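Local coordinates for saframycin Mx1 synthetase B (PDB 3KXW), which belongs to the AMP-binding (ANL) enzyme superfamily and holds 1ZZ in a pocket, at residues 344-349 with 448-453; 348-353 with 371-376; 379-384 with 402-407. One frame throughout, in Å; residues are numbered along the deposited sequence.

The three contacts lie on one side of the chain's centre; contacts 1 and 2 each bring one residue to the pocket, V453 and S376. Contacts 1 and 2 have centres about 9 Å apart and share L348 and T349. Strand 347-350 pairs with 371-374 in contact 2 and packs its side chains on strand 450-456 in contact 1. L451 O also lies 2.8 Å from S376 N, probably a hydrogen bond. Contact 3 is centred about 16 Å from contact 1 and 22 Å from contact 2. It belongs to the same five-stranded sheet as 450-456; L451 CD1 meets I402 CD1 at 3.9 Å. The I402 side chain is about 8 Å from 1ZZ.

Contact 1 of 3, residues 344-349 with 448-453; sequences SYKTLT and ENELYV. With 1ZZ (5'-O-[(S)-(dodecanoyloxy)(hydroxy)phosphoryl]adenosine), chain B.
The Y452 ring carries L348 on one face. CD1 of L348 stands over the ring centre, 3.5 Å from the Y452 centroid and 13° off the normal, a CH-pi contact. The L348 side chain crosses the tyrosine at about a right angle, and its CG also rests near CZ and CE1. F445 meets the Y452 ring nearly parallel to it. The phenol OH reaches on to the aliphatic base of K346, with K346 CB 3.6 Å from Y452 OH.

Beyond that base, K346 makes a salt bridge with E450. K346 NZ lies 2.7 Å from E450 OE2 and meets it on the syn side, 23° out of the carboxylate plane. The lysine chain runs extended to CE and bends only at its last torsion (chi4 69°), which turns NZ onto the oxygen. The other oxygen, E450 OE1, accepts a hydrogen bond from S375 OG. E450 OE1 also takes one from a water O at 2.7 Å, and this water O accepts from K346 N at 2.8 Å. Both carboxylate oxygens are thus engaged, which probably favours the charged form of E450.

On strand 450-456, V453 lines the ligand pocket. V453 CG1 packs 3.5 Å from C21 of 1ZZ, in the adenine base.

The two strands here are not paired through their backbones; side chains fill the gap between them. Strand 347-350 pairs instead with 371-374, whose L373 also touches Y452. Strand 450-456 pairs with 442-447, which brings F445 and H447 against L348.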
loop_
_atom_site.group_PDB
_atom_site.type_symbol
_atom_site.label_atom_id
_atom_site.label_comp_id
_atom_site.label_asym_id
_atom_site.label_seq_id
_atom_site.Cartn_x
_atom_site.Cartn_y
_atom_site.Cartn_z
ATOM N N SER A 344 18.117 -12.648 10.486
ATOM C CA SER A 344 17.920 -13.127 9.111
ATOM C C SER A 344 16.545 -13.747 8.988
ATOM O O SER A 344 16.222 -14.653 9.748
ATOM C CB SER A 344 18.938 -14.213 8.750
ATOM O OG SER A 344 20.260 -13.721 8.739
ATOM N N TYR A 345 15.748 -13.307 8.017
ATOM C CA TYR A 345 14.440 -13.921 7.822
ATOM C C TYR A 345 14.578 -15.388 7.386
ATOM O O TYR A 345 15.565 -15.773 6.749
ATOM C CB TYR A 345 13.594 -13.126 6.816
ATOM C CG TYR A 345 14.183 -13.081 5.421
ATOM C CD1 TYR A 345 14.004 -14.132 4.541
ATOM C CD2 TYR A 345 14.908 -11.975 4.987
ATOM C CE1 TYR A 345 14.555 -14.093 3.258
ATOM C CE2 TYR A 345 15.443 -11.922 3.711
ATOM C CZ TYR A 345 15.273 -12.978 2.859
ATOM O OH TYR A 345 15.822 -12.931 1.597
ATOM N N LYS A 346 13.586 -16.197 7.728
ATOM C CA LYS A 346 13.612 -17.612 7.383
ATOM C C LYS A 346 12.947 -17.920 6.050
ATOM O O LYS A 346 12.067 -17.188 5.600
ATOM C CB LYS A 346 12.963 -18.431 8.504
ATOM C CG LYS A 346 13.656 -18.226 9.869
ATOM C CD LYS A 346 13.003 -19.085 10.932
ATOM C CE LYS A 346 13.661 -18.906 12.294
ATOM N NZ LYS A 346 13.391 -17.537 12.852
ATOM N N THR A 347 13.383 -19.005 5.418
ATOM C CA THR A 347 12.742 -19.503 4.212
ATOM C C THR A 347 12.472 -21.000 4.343
ATOM O O THR A 347 13.083 -21.683 5.169
ATOM C CB THR A 347 13.559 -19.210 2.913
ATOM O OG1 THR A 347 14.762 -19.990 2.889
ATOM C CG2 THR A 347 13.908 -17.721 2.806
ATOM N N LEU A 348 11.531 -21.499 3.553
ATOM C CA LEU A 348 11.311 -22.944 3.445
ATOM C C LEU A 348 11.323 -23.371 1.994
ATOM O O LEU A 348 10.959 -22.602 1.108
ATOM C CB LEU A 348 9.979 -23.334 4.065
ATOM C CG LEU A 348 9.907 -23.268 5.585
ATOM C CD1 LEU A 348 8.440 -23.422 6.001
ATOM C CD2 LEU A 348 10.807 -24.344 6.191
ATOM N N THR A 349 11.750 -24.602 1.744
ATOM C CA THR A 349 11.794 -25.109 0.389
ATOM C C THR A 349 10.708 -26.140 0.218
ATOM O O THR A 349 10.703 -27.165 0.901
ATOM C CB THR A 349 13.150 -25.747 0.069
ATOM O OG1 THR A 349 14.196 -24.797 0.318
ATOM C CG2 THR A 349 13.191 -26.193 -1.381
ATOM N N GLU A 448 6.816 -23.653 12.971
ATOM C CA GLU A 448 7.677 -23.163 14.059
ATOM C C GLU A 448 7.366 -21.704 14.401
ATOM O O GLU A 448 8.257 -20.844 14.545
ATOM C CB GLU A 448 9.139 -23.378 13.702
ATOM C CG GLU A 448 9.341 -24.819 13.254
ATOM C CD GLU A 448 10.782 -25.233 13.135
ATOM O OE1 GLU A 448 11.663 -24.357 13.049
ATOM O OE2 GLU A 448 11.028 -26.463 13.108
ATOM N N ASN A 449 6.065 -21.473 14.541
ATOM C CA ASN A 449 5.475 -20.197 14.908
ATOM C C ASN A 449 5.805 -19.065 13.955
ATOM O O ASN A 449 5.861 -17.905 14.359
ATOM C CB ASN A 449 5.801 -19.813 16.351
ATOM C CG ASN A 449 4.842 -18.749 16.899
ATOM O OD1 ASN A 449 3.628 -18.799 16.663
ATOM N ND2 ASN A 449 5.386 -17.786 17.625
ATOM N N GLU A 450 6.037 -19.399 12.690
ATOM C CA GLU A 450 6.149 -18.353 11.684
ATOM C C GLU A 450 5.162 -18.577 10.560
ATOM O O GLU A 450 4.866 -19.721 10.188
ATOM C CB GLU A 450 7.585 -18.221 11.193
ATOM C CG GLU A 450 8.492 -17.800 12.350
ATOM C CD GLU A 450 9.831 -17.288 11.925
ATOM O OE1 GLU A 450 9.977 -16.898 10.756
ATOM O OE2 GLU A 450 10.730 -17.247 12.784
ATOM N N LEU A 451 4.649 -17.477 10.017
ATOM C CA LEU A 451 3.580 -17.564 9.037
ATOM C C LEU A 451 4.165 -17.522 7.636
ATOM O O LEU A 451 4.904 -16.597 7.293
ATOM C CB LEU A 451 2.593 -16.402 9.228
ATOM C CG LEU A 451 1.522 -16.352 8.138
ATOM C CD1 LEU A 451 0.573 -17.545 8.267
ATOM C CD2 LEU A 451 0.759 -15.044 8.223
ATOM N N TYR A 452 3.803 -18.522 6.835
ATOM C CA TYR A 452 4.163 -18.611 5.434
ATOM C C TYR A 452 2.902 -18.411 4.601
ATOM O O TYR A 452 2.012 -19.250 4.602
ATOM C CB TYR A 452 4.839 -19.958 5.143
ATOM C CG TYR A 452 6.192 -20.037 5.819
ATOM C CD1 TYR A 452 7.348 -19.732 5.126
ATOM C CD2 TYR A 452 6.301 -20.378 7.164
ATOM C CE1 TYR A 452 8.584 -19.788 5.743
ATOM C CE2 TYR A 452 7.537 -20.426 7.797
ATOM C CZ TYR A 452 8.668 -20.119 7.072
ATOM O OH TYR A 452 9.911 -20.163 7.676
ATOM N N VAL A 453 2.798 -17.255 3.950
ATOM C CA VAL A 453 1.642 -16.964 3.104
ATOM C C VAL A 453 1.799 -17.673 1.752
ATOM O O VAL A 453 2.834 -17.568 1.100
ATOM C CB VAL A 453 1.453 -15.439 2.915
ATOM C CG1 VAL A 453 0.235 -15.146 2.031
ATOM C CG2 VAL A 453 1.331 -14.751 4.257
HETATM P P 1ZZ B . -4.208 -4.199 2.088
HETATM C C1 1ZZ B . 6.810 1.465 9.869
HETATM N N1 1ZZ B . -0.366 -9.324 1.548
HETATM O O1 1ZZ B . -0.994 -4.692 2.294
HETATM C C2 1ZZ B . 6.300 0.530 8.764
HETATM N N2 1ZZ B . 1.236 -8.841 3.030
HETATM O O2 1ZZ B . -2.978 -3.742 3.110
HETATM C C3 1ZZ B . 5.491 -0.644 9.330
HETATM N N3 1ZZ B . 0.671 -11.546 0.619
HETATM O O3 1ZZ B . -5.449 -4.229 2.832
HETATM C C4 1ZZ B . 4.640 -1.299 8.233
HETATM N N4 1ZZ B . 2.783 -12.037 1.672
HETATM O O4 1ZZ B . -4.283 -3.120 0.889
HETATM C C5 1ZZ B . 4.167 -2.714 8.607
HETATM N N5 1ZZ B . 3.746 -10.781 3.390
HETATM O O5 1ZZ B . -3.896 -5.682 1.392
HETATM C C6 1ZZ B . 3.440 -3.314 7.396
HETATM O O6 1ZZ B . -2.200 -7.865 0.732
HETATM C C7 1ZZ B . 2.964 -4.787 7.357
HETATM O O7 1ZZ B . -3.269 -10.565 0.541
HETATM C C8 1ZZ B . 2.369 -5.357 6.054
HETATM O O8 1ZZ B . -4.613 -9.644 2.406
HETATM C C9 1ZZ B . 0.885 -4.966 5.966
HETATM C C10 1ZZ B . 0.349 -4.818 4.522
HETATM C C11 1ZZ B . -1.057 -4.157 4.592
HETATM C C12 1ZZ B . -1.874 -4.610 3.368
HETATM C C13 1ZZ B . -3.595 -6.810 2.186
HETATM C C14 1ZZ B . -3.339 -7.913 1.365
HETATM C C15 1ZZ B . -3.353 -9.279 2.144
HETATM C C16 1ZZ B . -2.681 -10.113 1.372
HETATM C C17 1ZZ B . -1.610 -9.245 0.923
HETATM C C18 1ZZ B . 0.120 -8.414 2.571
HETATM C C19 1ZZ B . 1.570 -10.082 2.268
HETATM C C20 1ZZ B . 0.604 -10.373 1.447
HETATM C C21 1ZZ B . 1.724 -12.325 0.685
HETATM C C22 1ZZ B . 2.736 -11.041 2.396
HETATM O O HOH W 1 11.807 -15.172 9.679
#

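Contact 2 of 3, residues 348-353 with 371-376; sequences LTLAKE and YKLVSS
The carbonyl oxygen of L348 is met by one N-H donor and one CA-H from the opposite strand. L373 N gives L348 O a hydrogen bond of 2.8 Å, lying in the carbonyl plane. K372 CA adds a CA-H...O contact at 3.1 Å to the same L348 O. Y371 O is also met twice: L350 N bonds to Y371 O at 2.8 Å, and T349 CA makes the accompanying CA-H...O contact. The bonds L348 N to L373 O and Y371 N to L350 O complete two reciprocal pairs.

This is a two-stranded antiparallel sheet, its strands joined by a connection without helix or strand. L348 with L373 and L350 with Y371 are hydrogen-bonded pairs, and T349 with K372 between them is a non-hydrogen-bonded pair with CA atoms 4.4 Å apart. The strands are clearly twisted, with 140° between their directions. The sheet belongs to the AMP-binding enzyme region, and the chain beyond it leads to S376 in the ligand pocket, whose OG makes a weak hydrogen bond to 1ZZ.

One face carries L348, L350, Y371 and L373. CG of Y371 sits between the backbone N and the carbonyl carbon (chi1 60°), which folds the ring back over L350. L350 CB lies over one face of the Y371 ring, 4.1 Å from its centroid and offset toward the rim, a CH-pi contact. L350 CD1 lies between L373 CD1 and Y371 OH, 3.7 Å from each, and the two leucine side chains cross at about a right angle. H498 stacks on the Y371 ring.

On the other face T349 and K372 touch more lightly. CG of K372 lies 4.0 Å from T349 OG1, which is hydrogen-bonded to D365 OD2.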
loop_
_atom_site.group_PDB
_atom_site.type_symbol
_atom_site.label_atom_id
_atom_site.label_comp_id
_atom_site.label_asym_id
_atom_site.label_seq_id
_atom_site.Cartn_x
_atom_site.Cartn_y
_atom_site.Cartn_z
ATOM N N LEU A 348 11.531 -21.499 3.553
ATOM C CA LEU A 348 11.311 -22.944 3.445
ATOM C C LEU A 348 11.323 -23.371 1.994
ATOM O O LEU A 348 10.959 -22.602 1.108
ATOM C CB LEU A 348 9.979 -23.334 4.065
ATOM C CG LEU A 348 9.907 -23.268 5.585
ATOM C CD1 LEU A 348 8.440 -23.422 6.001
ATOM C CD2 LEU A 348 10.807 -24.344 6.191
ATOM N N THR A 349 11.750 -24.602 1.744
ATOM C CA THR A 349 11.794 -25.109 0.389
ATOM C C THR A 349 10.708 -26.140 0.218
ATOM O O THR A 349 10.703 -27.165 0.901
ATOM C CB THR A 349 13.150 -25.747 0.069
ATOM O OG1 THR A 349 14.196 -24.797 0.318
ATOM C CG2 THR A 349 13.191 -26.193 -1.381
ATOM N N LEU A 350 9.762 -25.856 -0.666
ATOM C CA LEU A 350 8.684 -26.788 -0.915
ATOM C C LEU A 350 8.962 -27.582 -2.185
ATOM O O LEU A 350 9.608 -27.088 -3.121
ATOM C CB LEU A 350 7.335 -26.080 -1.057
ATOM C CG LEU A 350 6.881 -25.011 -0.060
ATOM C CD1 LEU A 350 5.368 -25.039 0.098
ATOM C CD2 LEU A 350 7.579 -25.112 1.286
ATOM N N ALA A 351 8.446 -28.807 -2.214
ATOM C CA ALA A 351 8.521 -29.668 -3.392
ATOM C C ALA A 351 7.624 -29.178 -4.524
ATOM O O ALA A 351 6.598 -28.540 -4.287
ATOM C CB ALA A 351 8.143 -31.108 -3.011
ATOM N N LYS A 352 7.983 -29.509 -5.760
ATOM C CA LYS A 352 7.134 -29.161 -6.892
ATOM C C LYS A 352 5.746 -29.759 -6.719
ATOM O O LYS A 352 4.732 -29.124 -7.008
ATOM C CB LYS A 352 7.732 -29.662 -8.200
ATOM C CG LYS A 352 6.950 -29.165 -9.409
ATOM C CD LYS A 352 7.311 -29.912 -10.683
ATOM C CE LYS A 352 6.491 -29.395 -11.862
ATOM N NZ LYS A 352 5.011 -29.488 -11.613
ATOM N N GLU A 353 5.711 -31.000 -6.255
ATOM C CA GLU A 353 4.464 -31.715 -6.099
ATOM C C GLU A 353 3.928 -31.544 -4.684
ATOM O O GLU A 353 4.565 -31.971 -3.731
ATOM C CB GLU A 353 4.690 -33.202 -6.385
ATOM C CG GLU A 353 3.438 -34.029 -6.258
ATOM C CD GLU A 353 2.371 -33.614 -7.245
ATOM O OE1 GLU A 353 2.693 -33.466 -8.458
ATOM O OE2 GLU A 353 1.210 -33.439 -6.813
ATOM N N TYR A 371 10.871 -24.889 -4.754
ATOM C CA TYR A 371 10.774 -23.436 -4.689
ATOM C C TYR A 371 10.793 -22.979 -3.244
ATOM O O TYR A 371 10.494 -23.754 -2.345
ATOM C CB TYR A 371 9.524 -22.915 -5.406
ATOM C CG TYR A 371 8.190 -23.410 -4.891
ATOM C CD1 TYR A 371 7.365 -22.587 -4.127
ATOM C CD2 TYR A 371 7.737 -24.693 -5.190
ATOM C CE1 TYR A 371 6.130 -23.032 -3.666
ATOM C CE2 TYR A 371 6.515 -25.145 -4.742
ATOM C CZ TYR A 371 5.713 -24.316 -3.977
ATOM O OH TYR A 371 4.495 -24.775 -3.537
ATOM N N LYS A 372 11.149 -21.721 -3.021
ATOM C CA LYS A 372 11.317 -21.215 -1.672
ATOM C C LYS A 372 10.174 -20.274 -1.315
ATOM O O LYS A 372 9.759 -19.456 -2.137
ATOM C CB LYS A 372 12.643 -20.474 -1.534
ATOM C CG LYS A 372 13.906 -21.335 -1.653
ATOM C CD LYS A 372 15.019 -20.744 -0.804
ATOM C CE LYS A 372 16.386 -21.002 -1.407
ATOM N NZ LYS A 372 17.451 -20.295 -0.615
ATOM N N LEU A 373 9.670 -20.398 -0.090
ATOM C CA LEU A 373 8.724 -19.441 0.445
ATOM C C LEU A 373 9.429 -18.686 1.553
ATOM O O LEU A 373 10.245 -19.266 2.282
ATOM C CB LEU A 373 7.485 -20.131 1.005
ATOM C CG LEU A 373 6.562 -20.853 0.026
ATOM C CD1 LEU A 373 5.370 -21.422 0.775
ATOM C CD2 LEU A 373 6.109 -19.929 -1.105
ATOM N N VAL A 374 9.116 -17.397 1.673
ATOM C CA VAL A 374 9.720 -16.550 2.682
ATOM C C VAL A 374 8.781 -16.458 3.862
ATOM O O VAL A 374 7.573 -16.312 3.686
ATOM C CB VAL A 374 9.960 -15.127 2.156
ATOM C CG1 VAL A 374 10.493 -14.237 3.266
ATOM C CG2 VAL A 374 10.938 -15.147 0.960
ATOM N N SER A 375 9.331 -16.536 5.065
ATOM C CA SER A 375 8.531 -16.315 6.259
ATOM C C SER A 375 8.066 -14.858 6.369
ATOM O O SER A 375 8.867 -13.956 6.199
ATOM C CB SER A 375 9.336 -16.637 7.506
ATOM O OG SER A 375 8.602 -16.296 8.665
ATOM N N SER A 376 6.789 -14.651 6.682
ATOM C CA SER A 376 6.310 -13.313 7.031
ATOM C C SER A 376 6.432 -13.023 8.537
ATOM O O SER A 376 5.944 -11.995 9.011
ATOM C CB SER A 376 4.864 -13.073 6.544
ATOM O OG SER A 376 4.816 -12.970 5.128
#

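Contact 3 of 3, residues 379-384 with 402-407; sequences PIQEVK and IWVQSN
Strands 382-384 and 402-405 run antiparallel, with 152° between their directions and a closest axis approach of 4.7 Å. K384 and W403 form a hydrogen-bonded pair, closed by K384 N to W403 O and W403 N to K384 O, each 2.8 Å. E382 and Q405 form the next such pair. Q405 N to E382 O is sound at 3.0 Å, whereas E382 N to Q405 O is weak, with an angle of 128° at the hydrogen. V383 and V404 lie between as a non-hydrogen-bonded pair.

At the loop end, Q381 reaches across, extended, to S406. S406 OG donates to Q381 OE1 at 2.7 Å, from above the amide plane and not on a lone pair. OG sits between its backbone N and carbonyl carbon (chi1 85°), which directs it at the amide. S406 OG also bonds S408 N. CG1 of V404 packs 3.4 Å from the same Q381 OE1. NE2 of this amide bonds to the carbonyls of A332 and L335. E382 and Q405 lie side by side and point the same way, and E382 OE2 is bound by Y437 OH. On the face of V383 and V404, V383 CG1 also touches I402 CG2 at 4.2 Å.

In the branched antiparallel sheet, 382-386 borders 400-405, which pairs in turn with 438-440 and 442-447. V383 packs on strand 335-338, and Q381 touches helix 189-202 through N195.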
loop_
_atom_site.group_PDB
_atom_site.type_symbol
_atom_site.label_atom_id
_atom_site.label_comp_id
_atom_site.label_asym_id
_atom_site.label_seq_id
_atom_site.Cartn_x
_atom_site.Cartn_y
_atom_site.Cartn_z
ATOM N N PRO A 379 3.442 -14.379 14.590
ATOM C CA PRO A 379 2.174 -13.680 14.847
ATOM C C PRO A 379 2.345 -12.579 15.884
ATOM O O PRO A 379 2.809 -12.847 16.998
ATOM C CB PRO A 379 1.274 -14.782 15.401
ATOM C CG PRO A 379 1.814 -16.063 14.795
ATOM C CD PRO A 379 3.316 -15.842 14.751
ATOM N N ILE A 380 1.988 -11.350 15.524
ATOM C CA ILE A 380 1.978 -10.238 16.461
ATOM C C ILE A 380 0.548 -10.032 16.932
ATOM O O ILE A 380 0.320 -9.833 18.119
ATOM C CB ILE A 380 2.536 -8.975 15.802
ATOM C CG1 ILE A 380 4.015 -9.190 15.467
ATOM C CG2 ILE A 380 2.321 -7.739 16.701
ATOM C CD1 ILE A 380 4.573 -8.212 14.456
ATOM N N GLN A 381 -0.412 -10.064 15.998
ATOM C CA GLN A 381 -1.801 -10.289 16.347
ATOM C C GLN A 381 -1.973 -11.796 16.419
ATOM O O GLN A 381 -1.198 -12.520 15.821
ATOM C CB GLN A 381 -2.745 -9.704 15.294
ATOM C CG GLN A 381 -2.540 -8.199 15.091
ATOM C CD GLN A 381 -3.648 -7.549 14.277
ATOM O OE1 GLN A 381 -4.840 -7.859 14.439
ATOM N NE2 GLN A 381 -3.259 -6.653 13.389
ATOM N N GLU A 382 -2.980 -12.274 17.150
ATOM C CA GLU A 382 -3.247 -13.715 17.168
ATOM C C GLU A 382 -3.623 -14.215 15.765
ATOM O O GLU A 382 -4.511 -13.649 15.123
ATOM C CB GLU A 382 -4.350 -14.076 18.168
ATOM C CG GLU A 382 -4.810 -15.556 18.023
ATOM C CD GLU A 382 -5.997 -15.924 18.933
ATOM O OE1 GLU A 382 -6.162 -15.282 19.991
ATOM O OE2 GLU A 382 -6.753 -16.855 18.585
ATOM N N VAL A 383 -2.964 -15.286 15.310
ATOM C CA VAL A 383 -3.196 -15.858 13.981
ATOM C C VAL A 383 -3.564 -17.339 14.111
ATOM O O VAL A 383 -2.856 -18.098 14.770
ATOM C CB VAL A 383 -1.917 -15.771 13.100
ATOM C CG1 VAL A 383 -2.048 -16.672 11.859
ATOM C CG2 VAL A 383 -1.637 -14.337 12.702
ATOM N N LYS A 384 -4.689 -17.742 13.536
ATOM C CA LYS A 384 -5.038 -19.152 13.423
ATOM C C LYS A 384 -5.160 -19.576 11.964
ATOM O O LYS A 384 -5.604 -18.803 11.121
ATOM C CB LYS A 384 -6.355 -19.454 14.157
ATOM C CG LYS A 384 -6.186 -19.543 15.653
ATOM C CD LYS A 384 -7.470 -20.022 16.308
ATOM C CE LYS A 384 -7.344 -20.041 17.835
ATOM N NZ LYS A 384 -6.064 -20.644 18.241
ATOM N N ILE A 402 -5.996 -17.799 6.732
ATOM C CA ILE A 402 -5.411 -17.054 7.817
ATOM C C ILE A 402 -6.539 -16.313 8.516
ATOM O O ILE A 402 -7.195 -15.467 7.919
ATOM C CB ILE A 402 -4.321 -16.103 7.290
ATOM C CG1 ILE A 402 -3.162 -16.945 6.715
ATOM C CG2 ILE A 402 -3.843 -15.149 8.401
ATOM C CD1 ILE A 402 -2.193 -16.176 5.819
ATOM N N TRP A 403 -6.797 -16.682 9.764
ATOM C CA TRP A 403 -7.771 -15.984 10.611
ATOM C C TRP A 403 -7.043 -15.161 11.678
ATOM O O TRP A 403 -6.045 -15.614 12.252
ATOM C CB TRP A 403 -8.711 -16.998 11.304
ATOM C CG TRP A 403 -9.722 -17.607 10.387
ATOM C CD1 TRP A 403 -9.611 -17.775 9.045
ATOM C CD2 TRP A 403 -11.003 -18.152 10.758
ATOM N NE1 TRP A 403 -10.748 -18.375 8.545
ATOM C CE2 TRP A 403 -11.612 -18.624 9.580
ATOM C CE3 TRP A 403 -11.680 -18.302 11.977
ATOM C CZ2 TRP A 403 -12.888 -19.200 9.572
ATOM C CZ3 TRP A 403 -12.939 -18.881 11.975
ATOM C CH2 TRP A 403 -13.527 -19.331 10.782
ATOM N N VAL A 404 -7.562 -13.973 11.967
ATOM C CA VAL A 404 -6.870 -13.036 12.848
ATOM C C VAL A 404 -7.774 -12.562 13.968
ATOM O O VAL A 404 -8.962 -12.363 13.749
ATOM C CB VAL A 404 -6.385 -11.817 12.049
ATOM C CG1 VAL A 404 -5.657 -10.831 12.951
ATOM C CG2 VAL A 404 -5.496 -12.284 10.894
ATOM N N GLN A 405 -7.210 -12.379 15.160
ATOM C CA GLN A 405 -7.939 -11.763 16.280
ATOM C C GLN A 405 -7.044 -10.861 17.109
ATOM O O GLN A 405 -5.936 -11.253 17.470
ATOM C CB GLN A 405 -8.582 -12.835 17.194
ATOM C CG GLN A 405 -9.068 -12.267 18.535
ATOM C CD GLN A 405 -9.817 -13.293 19.374
ATOM O OE1 GLN A 405 -9.272 -14.346 19.736
ATOM N NE2 GLN A 405 -11.072 -12.993 19.690
ATOM N N SER A 406 -7.518 -9.651 17.402
ATOM C CA SER A 406 -6.851 -8.773 18.356
ATOM C C SER A 406 -7.597 -7.445 18.421
ATOM O O SER A 406 -8.530 -7.199 17.652
ATOM C CB SER A 406 -5.392 -8.489 17.942
ATOM O OG SER A 406 -5.320 -7.400 17.013
ATOM N N ASN A 407 -7.155 -6.572 19.313
ATOM C CA ASN A 407 -7.742 -5.242 19.417
ATOM C C ASN A 407 -7.485 -4.360 18.177
ATOM O O ASN A 407 -8.036 -3.259 18.060
ATOM C CB ASN A 407 -7.234 -4.556 20.678
ATOM C CG ASN A 407 -7.904 -5.088 21.945
ATOM O OD1 ASN A 407 -7.356 -4.976 23.035
ATOM N ND2 ASN A 407 -9.082 -5.671 21.797
#